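Local coordinates for putative major capsid protein (Cafeteriavirus-dependent mavirus, PDB 6G44) that probably builds the icosahedral shell of the marine virophage mavirus, as a double jelly-roll major capsid protein that assembles into trimers, at residues G55-F61 with V230-F236; S325-V331 with A444-M450. All blocks are in the same frame, centred on the assembly; numbering follows the deposited sequence.

Interaction 1: residues G55-F61 with V230-F236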
loop_
_atom_site.group_PDB
_atom_site.type_symbol
_atom_site.label_atom_id
_atom_site.label_comp_id
_atom_site.label_asym_id
_atom_site.label_seq_id
_atom_site.Cartn_x
_atom_site.Cartn_y
_atom_site.Cartn_z
ATOM N N GLY C 55 -15.862 10.214 32.089
ATOM C CA GLY C 55 -15.333 8.983 31.492
ATOM C C GLY C 55 -14.688 7.964 32.409
ATOM O O GLY C 55 -14.229 6.892 31.946
ATOM N N ILE C 56 -14.659 8.234 33.729
ATOM C CA ILE C 56 -14.008 7.320 34.683
ATOM C C ILE C 56 -14.982 6.580 35.606
ATOM O O ILE C 56 -15.563 7.174 36.525
ATOM C CB ILE C 56 -12.942 8.011 35.570
ATOM C CG1 ILE C 56 -11.851 8.676 34.718
ATOM C CG2 ILE C 56 -12.304 6.983 36.499
ATOM C CD1 ILE C 56 -10.923 9.554 35.516
ATOM N N GLY C 57 -15.101 5.280 35.385
ATOM C CA GLY C 57 -15.875 4.392 36.244
ATOM C C GLY C 57 -16.441 3.217 35.510
ATOM O O GLY C 57 -16.319 3.114 34.285
ATOM N N GLN C 58 -17.068 2.322 36.257
ATOM C CA GLN C 58 -17.656 1.134 35.630
ATOM C C GLN C 58 -18.824 1.510 34.716
ATOM O O GLN C 58 -19.660 2.346 35.061
ATOM C CB GLN C 58 -18.103 0.131 36.682
ATOM C CG GLN C 58 -18.425 -1.253 36.109
ATOM C CD GLN C 58 -19.007 -2.193 37.131
ATOM O OE1 GLN C 58 -20.150 -2.030 37.519
ATOM N NE2 GLN C 58 -18.243 -3.197 37.534
ATOM N N ILE C 59 -18.869 0.893 33.523
ATOM C CA ILE C 59 -19.925 1.095 32.547
ATOM C C ILE C 59 -20.424 -0.277 32.145
ATOM O O ILE C 59 -19.628 -1.138 31.855
ATOM C CB ILE C 59 -19.378 1.828 31.296
ATOM C CG1 ILE C 59 -18.877 3.237 31.670
ATOM C CG2 ILE C 59 -20.449 1.892 30.196
ATOM C CD1 ILE C 59 -17.799 3.772 30.716
ATOM N N THR C 60 -21.742 -0.494 32.208
ATOM C CA THR C 60 -22.336 -1.780 31.909
ATOM C C THR C 60 -23.401 -1.663 30.842
ATOM O O THR C 60 -24.325 -0.836 30.926
ATOM C CB THR C 60 -22.957 -2.401 33.177
ATOM O OG1 THR C 60 -21.913 -2.676 34.109
ATOM C CG2 THR C 60 -23.689 -3.703 32.836
ATOM N N PHE C 61 -23.260 -2.522 29.828
ATOM C CA PHE C 61 -24.316 -2.751 28.848
ATOM C C PHE C 61 -24.972 -4.081 29.173
ATOM O O PHE C 61 -24.295 -5.078 29.434
ATOM C CB PHE C 61 -23.757 -2.763 27.408
ATOM C CG PHE C 61 -23.065 -1.496 27.035
ATOM C CD1 PHE C 61 -23.764 -0.401 26.583
ATOM C CD2 PHE C 61 -21.690 -1.382 27.214
ATOM C CE1 PHE C 61 -23.126 0.778 26.291
ATOM C CE2 PHE C 61 -21.049 -0.205 26.928
ATOM C CZ PHE C 61 -21.765 0.880 26.461
ATOM N N VAL C 230 -21.887 -6.503 28.772
ATOM C CA VAL C 230 -20.522 -6.034 28.484
ATOM C C VAL C 230 -20.227 -5.044 29.599
ATOM O O VAL C 230 -20.842 -3.978 29.664
ATOM C CB VAL C 230 -20.401 -5.406 27.092
ATOM C CG1 VAL C 230 -19.025 -4.783 26.875
ATOM C CG2 VAL C 230 -20.687 -6.465 26.021
ATOM N N ILE C 231 -19.272 -5.416 30.446
ATOM C CA ILE C 231 -18.939 -4.641 31.650
ATOM C C ILE C 231 -17.523 -4.097 31.495
ATOM O O ILE C 231 -16.569 -4.886 31.362
ATOM C CB ILE C 231 -19.052 -5.512 32.904
ATOM C CG1 ILE C 231 -20.454 -6.121 33.019
ATOM C CG2 ILE C 231 -18.748 -4.700 34.171
ATOM C CD1 ILE C 231 -20.477 -7.432 33.783
ATOM N N LEU C 232 -17.407 -2.773 31.519
ATOM C CA LEU C 232 -16.106 -2.099 31.250
ATOM C C LEU C 232 -15.616 -1.366 32.489
ATOM O O LEU C 232 -16.381 -0.662 33.155
ATOM C CB LEU C 232 -16.262 -1.080 30.139
ATOM C CG LEU C 232 -16.922 -1.567 28.852
ATOM C CD1 LEU C 232 -17.107 -0.403 27.887
ATOM C CD2 LEU C 232 -16.111 -2.678 28.225
ATOM N N ASP C 233 -14.315 -1.500 32.766
ATOM C CA ASP C 233 -13.638 -0.585 33.702
ATOM C C ASP C 233 -13.323 0.664 32.879
ATOM O O ASP C 233 -12.308 0.685 32.156
ATOM C CB ASP C 233 -12.384 -1.240 34.271
ATOM C CG ASP C 233 -11.508 -0.300 35.092
ATOM O OD1 ASP C 233 -11.933 0.787 35.469
ATOM O OD2 ASP C 233 -10.358 -0.741 35.344
ATOM N N GLY C 234 -14.196 1.645 32.908
ATOM C CA GLY C 234 -14.050 2.847 32.092
ATOM C C GLY C 234 -12.948 3.763 32.589
ATOM O O GLY C 234 -13.001 4.251 33.719
ATOM N N GLN C 235 -11.906 3.954 31.781
ATOM C CA GLN C 235 -10.820 4.875 32.085
ATOM C C GLN C 235 -10.605 5.809 30.900
ATOM O O GLN C 235 -9.467 5.940 30.410
ATOM C CB GLN C 235 -9.538 4.126 32.461
ATOM C CG GLN C 235 -9.642 3.279 33.706
ATOM C CD GLN C 235 -9.791 4.117 34.963
ATOM O OE1 GLN C 235 -9.313 5.258 35.038
ATOM N NE2 GLN C 235 -10.504 3.568 35.947
ATOM N N PHE C 236 -11.678 6.438 30.455
ATOM C CA PHE C 236 -11.724 7.374 29.294
ATOM C C PHE C 236 -11.284 8.745 29.785
ATOM O O PHE C 236 -12.070 9.706 29.830
ATOM C CB PHE C 236 -13.098 7.408 28.667
ATOM C CG PHE C 236 -13.536 6.079 28.145
ATOM C CD1 PHE C 236 -14.228 5.157 28.928
ATOM C CD2 PHE C 236 -13.235 5.715 26.828
ATOM C CE1 PHE C 236 -14.629 3.945 28.432
ATOM C CE2 PHE C 236 -13.636 4.482 26.344
ATOM C CZ PHE C 236 -14.337 3.607 27.119
#
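Ile59 and Leu232 form the middle of an antiparallel pairing in which strand 58-61 runs beside strand 230-235 at 163° with axes 4.7 Å apart. Relief differs on the two faces. On the buried one, which carries Ile59, Phe61, Val230 and Leu232, the hollow lies at Gly234, and the Ile59 side chain fills it: CG1 sits beside the backbone N (chi1 -63°) and the chain runs on to CD1, 4.1 Å from Gly234 CA. The same methyl meets the ring of Phe236 at CE1, 3.9 Å away. Farther along, Leu232 CD1 comes to the edge of the Phe61 ring, 4.1 Å from CE2. Phe236 turns its own edge to the carbonyl of Gly55, with CD1 3.5 Å from Gly55 O.

On the other face, shared by Gln58, Thr60 and Ile231, the bump is Ile231. Its CG2 sits in the corner made by Gln58 and Thr60, 3.7 Å from Gln58 NE2 and 3.8 Å from Thr60 OG1, and all three side chains lean the same way. Gln235 bends back along its own strand, donating from NE2 to Asp233 OD1 (3.2 Å), while Ile56 CG2 rests against its amide. Ile59, Phe61 and Phe236 pack further on Ile266 and Met268 of strand 258-273 and on Leu75 and Val77 of strand 74-84, as expected of a jelly-roll interior.

Backbone bonding is straight at Phe61 N to Val230 O (177°) but weak at Gly234 N to Gly57 O, where the chain turns a corner. The chemistry implies an apolar face turned inward and a mixed, largely polar outer face, with Gly55 and Gly234 letting the backbones close up.

Interaction 2: residues S325-V331 with A444-M450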
loop_
_atom_site.group_PDB
_atom_site.type_symbol
_atom_site.label_atom_id
_atom_site.label_comp_id
_atom_site.label_asym_id
_atom_site.label_seq_id
_atom_site.Cartn_x
_atom_site.Cartn_y
_atom_site.Cartn_z
ATOM N N SER C 325 11.788 -17.420 37.131
ATOM C CA SER C 325 11.338 -18.558 36.337
ATOM C C SER C 325 9.827 -18.507 36.219
ATOM O O SER C 325 9.133 -18.262 37.204
ATOM C CB SER C 325 11.819 -19.895 36.944
ATOM O OG SER C 325 11.455 -20.991 36.129
ATOM N N MET C 326 9.329 -18.663 34.997
ATOM C CA MET C 326 7.906 -18.651 34.700
ATOM C C MET C 326 7.455 -20.073 34.398
ATOM O O MET C 326 7.901 -20.686 33.409
ATOM C CB MET C 326 7.624 -17.739 33.493
ATOM C CG MET C 326 7.997 -16.290 33.758
ATOM S SD MET C 326 7.860 -15.245 32.284
ATOM C CE MET C 326 9.288 -15.731 31.321
ATOM N N ALA C 327 6.566 -20.591 35.256
ATOM C CA ALA C 327 6.049 -21.948 35.162
ATOM C C ALA C 327 4.806 -21.938 34.295
ATOM O O ALA C 327 3.874 -21.196 34.577
ATOM C CB ALA C 327 5.704 -22.461 36.569
ATOM N N MET C 328 4.804 -22.736 33.231
ATOM C CA MET C 328 3.653 -22.852 32.345
ATOM C C MET C 328 3.213 -24.302 32.270
ATOM O O MET C 328 4.045 -25.181 32.170
ATOM C CB MET C 328 4.010 -22.325 30.956
ATOM C CG MET C 328 4.148 -20.810 30.977
ATOM S SD MET C 328 4.808 -20.106 29.447
ATOM C CE MET C 328 6.540 -20.220 29.751
ATOM N N ASN C 329 1.905 -24.541 32.270
ATOM C CA ASN C 329 1.388 -25.927 32.214
ATOM C C ASN C 329 1.252 -26.501 30.791
ATOM O O ASN C 329 0.918 -27.679 30.610
ATOM C CB ASN C 329 0.031 -26.016 32.918
ATOM C CG ASN C 329 0.116 -25.670 34.391
ATOM O OD1 ASN C 329 1.057 -26.069 35.075
ATOM N ND2 ASN C 329 -0.880 -24.953 34.893
ATOM N N ASN C 330 1.499 -25.663 29.776
ATOM C CA ASN C 330 1.357 -26.036 28.375
ATOM C C ASN C 330 2.196 -25.010 27.583
ATOM O O ASN C 330 2.641 -24.021 28.164
ATOM C CB ASN C 330 -0.122 -26.033 27.978
ATOM C CG ASN C 330 -0.788 -24.710 28.252
ATOM O OD1 ASN C 330 -0.532 -23.727 27.547
ATOM N ND2 ASN C 330 -1.636 -24.661 29.288
ATOM N N VAL C 331 2.362 -25.254 26.293
ATOM C CA VAL C 331 3.292 -24.472 25.460
ATOM C C VAL C 331 2.496 -23.467 24.604
ATOM O O VAL C 331 1.746 -23.884 23.727
ATOM C CB VAL C 331 4.130 -25.403 24.574
ATOM C CG1 VAL C 331 5.125 -24.594 23.739
ATOM C CG2 VAL C 331 4.876 -26.440 25.420
ATOM N N ALA C 444 1.163 -27.968 22.842
ATOM C CA ALA C 444 1.456 -29.207 23.579
ATOM C C ALA C 444 1.041 -29.041 25.030
ATOM O O ALA C 444 1.326 -28.021 25.660
ATOM C CB ALA C 444 2.927 -29.533 23.518
ATOM N N ASN C 445 0.414 -30.084 25.582
ATOM C CA ASN C 445 0.086 -30.092 27.011
ATOM C C ASN C 445 1.284 -30.538 27.857
ATOM O O ASN C 445 1.187 -31.421 28.708
ATOM C CB ASN C 445 -1.131 -30.978 27.282
ATOM C CG ASN C 445 -1.658 -30.802 28.689
ATOM O OD1 ASN C 445 -1.397 -29.791 29.340
ATOM N ND2 ASN C 445 -2.392 -31.800 29.173
ATOM N N LYS C 446 2.425 -29.911 27.635
ATOM C CA LYS C 446 3.663 -30.252 28.301
ATOM C C LYS C 446 4.021 -29.054 29.162
ATOM O O LYS C 446 4.028 -27.914 28.662
ATOM C CB LYS C 446 4.767 -30.494 27.282
ATOM C CG LYS C 446 6.118 -30.770 27.921
ATOM C CD LYS C 446 7.252 -30.921 26.928
ATOM C CE LYS C 446 8.583 -30.842 27.649
ATOM N NZ LYS C 446 8.729 -31.925 28.682
ATOM N N SER C 447 4.330 -29.293 30.438
ATOM C CA SER C 447 4.732 -28.227 31.342
ATOM C C SER C 447 6.160 -27.783 31.006
ATOM O O SER C 447 7.031 -28.621 30.729
ATOM C CB SER C 447 4.651 -28.686 32.809
ATOM O OG SER C 447 3.320 -29.040 33.157
ATOM N N ILE C 448 6.385 -26.479 31.008
ATOM C CA ILE C 448 7.708 -25.902 30.773
ATOM C C ILE C 448 7.996 -24.800 31.771
ATOM O O ILE C 448 7.087 -24.218 32.371
ATOM C CB ILE C 448 7.872 -25.346 29.329
ATOM C CG1 ILE C 448 6.824 -24.255 29.020
ATOM C CG2 ILE C 448 7.827 -26.498 28.339
ATOM C CD1 ILE C 448 7.085 -23.522 27.710
ATOM N N ASN C 449 9.283 -24.521 31.950
ATOM C CA ASN C 449 9.723 -23.357 32.713
ATOM C C ASN C 449 10.559 -22.473 31.805
ATOM O O ASN C 449 11.409 -22.978 31.092
ATOM C CB ASN C 449 10.543 -23.779 33.928
ATOM C CG ASN C 449 9.756 -24.668 34.880
ATOM O OD1 ASN C 449 8.666 -24.315 35.316
ATOM N ND2 ASN C 449 10.310 -25.823 35.198
ATOM N N MET C 450 10.261 -21.175 31.787
ATOM C CA MET C 450 10.980 -20.205 30.957
ATOM C C MET C 450 11.535 -19.064 31.809
ATOM O O MET C 450 10.890 -18.591 32.726
ATOM C CB MET C 450 10.040 -19.646 29.880
ATOM C CG MET C 450 10.700 -18.631 28.940
ATOM S SD MET C 450 9.571 -17.862 27.735
ATOM C CE MET C 450 9.588 -19.133 26.521
HETATM O O HOH W 1 1.023 -30.220 31.761
#
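Ser325 opens the contact by laying its OG against Asn449 CB, 3.7 Å away. Next, Met326 exchanges backbone hydrogen bonds with Met450, N to O at 2.8 Å and the return bond at 2.9 Å, which defines a hydrogen-bonded antiparallel pair. Its side chain bends at the thioether and brings CE to Met450 CG from an oblique direction. Ala327 and Asn449 form the non-hydrogen-bonded pair, with both side chains on the face away from the methionines.

Met328 repeats the paired bonding with Ile448, and its N-H to Ile448 O is nearly straight at 171°. The side chain again bends at its last torsion (chi3 -87°), which brings CE against both Met450 CB at 3.5 Å and Ile448 CD1 at 3.9 Å. Ile448 holds CG1 between its backbone N and carbonyl carbon (chi1 59°), and this turns the branch toward Met328.

Beyond Met328 the regular pairing ends. A water lies 2.8 Å from Asn329 O where direct backbone bonds lapse; its link to Ser447 OG is doubtful, resting on one of two conformers. Asn330 puts CB 3.4 Å from Ala444 O, while its OD1 is taken by Arg476; its buried backbone O has no partner. Val331 then restores a backbone bond, N to Ala444 O, beside the inverse gamma turn centred on Asn445, and its CG2 packs on Ile448 CG2.

In the four-stranded sheet, 319-328 is an outer strand and 448-457 its neighbour. On the face of Met326, Met328, Ile448 and Met450, Met328 and Met450 touch Phe335 of strand 334-341, while Met326 and Met328 reach Glu296 of strand 286-305 and Val472 and Arg476 of strand 464-482.

Following the chain from the N terminus, three short strands precede strand 58-66, and interaction 1 closes when strand 222-235 returns to it, with 168 residues between its segments, among them strands 74-84 and 195-205 of the same sheet. The chain then passes through strands 258-273 and 286-305 before interaction 2 opens at 325-331; it closes at 444-450, after a 112-residue excursion carrying strands 334-341 and 355-363. The two loops are in series, neither nesting nor crossing. Interaction 1 ties strands 58-66 and 222-235 within one sheet, interaction 2 strands 319-328 and 448-457 within a separate four-stranded one, consistent with one pairing in each jelly-roll; their centres lie 34 Å apart.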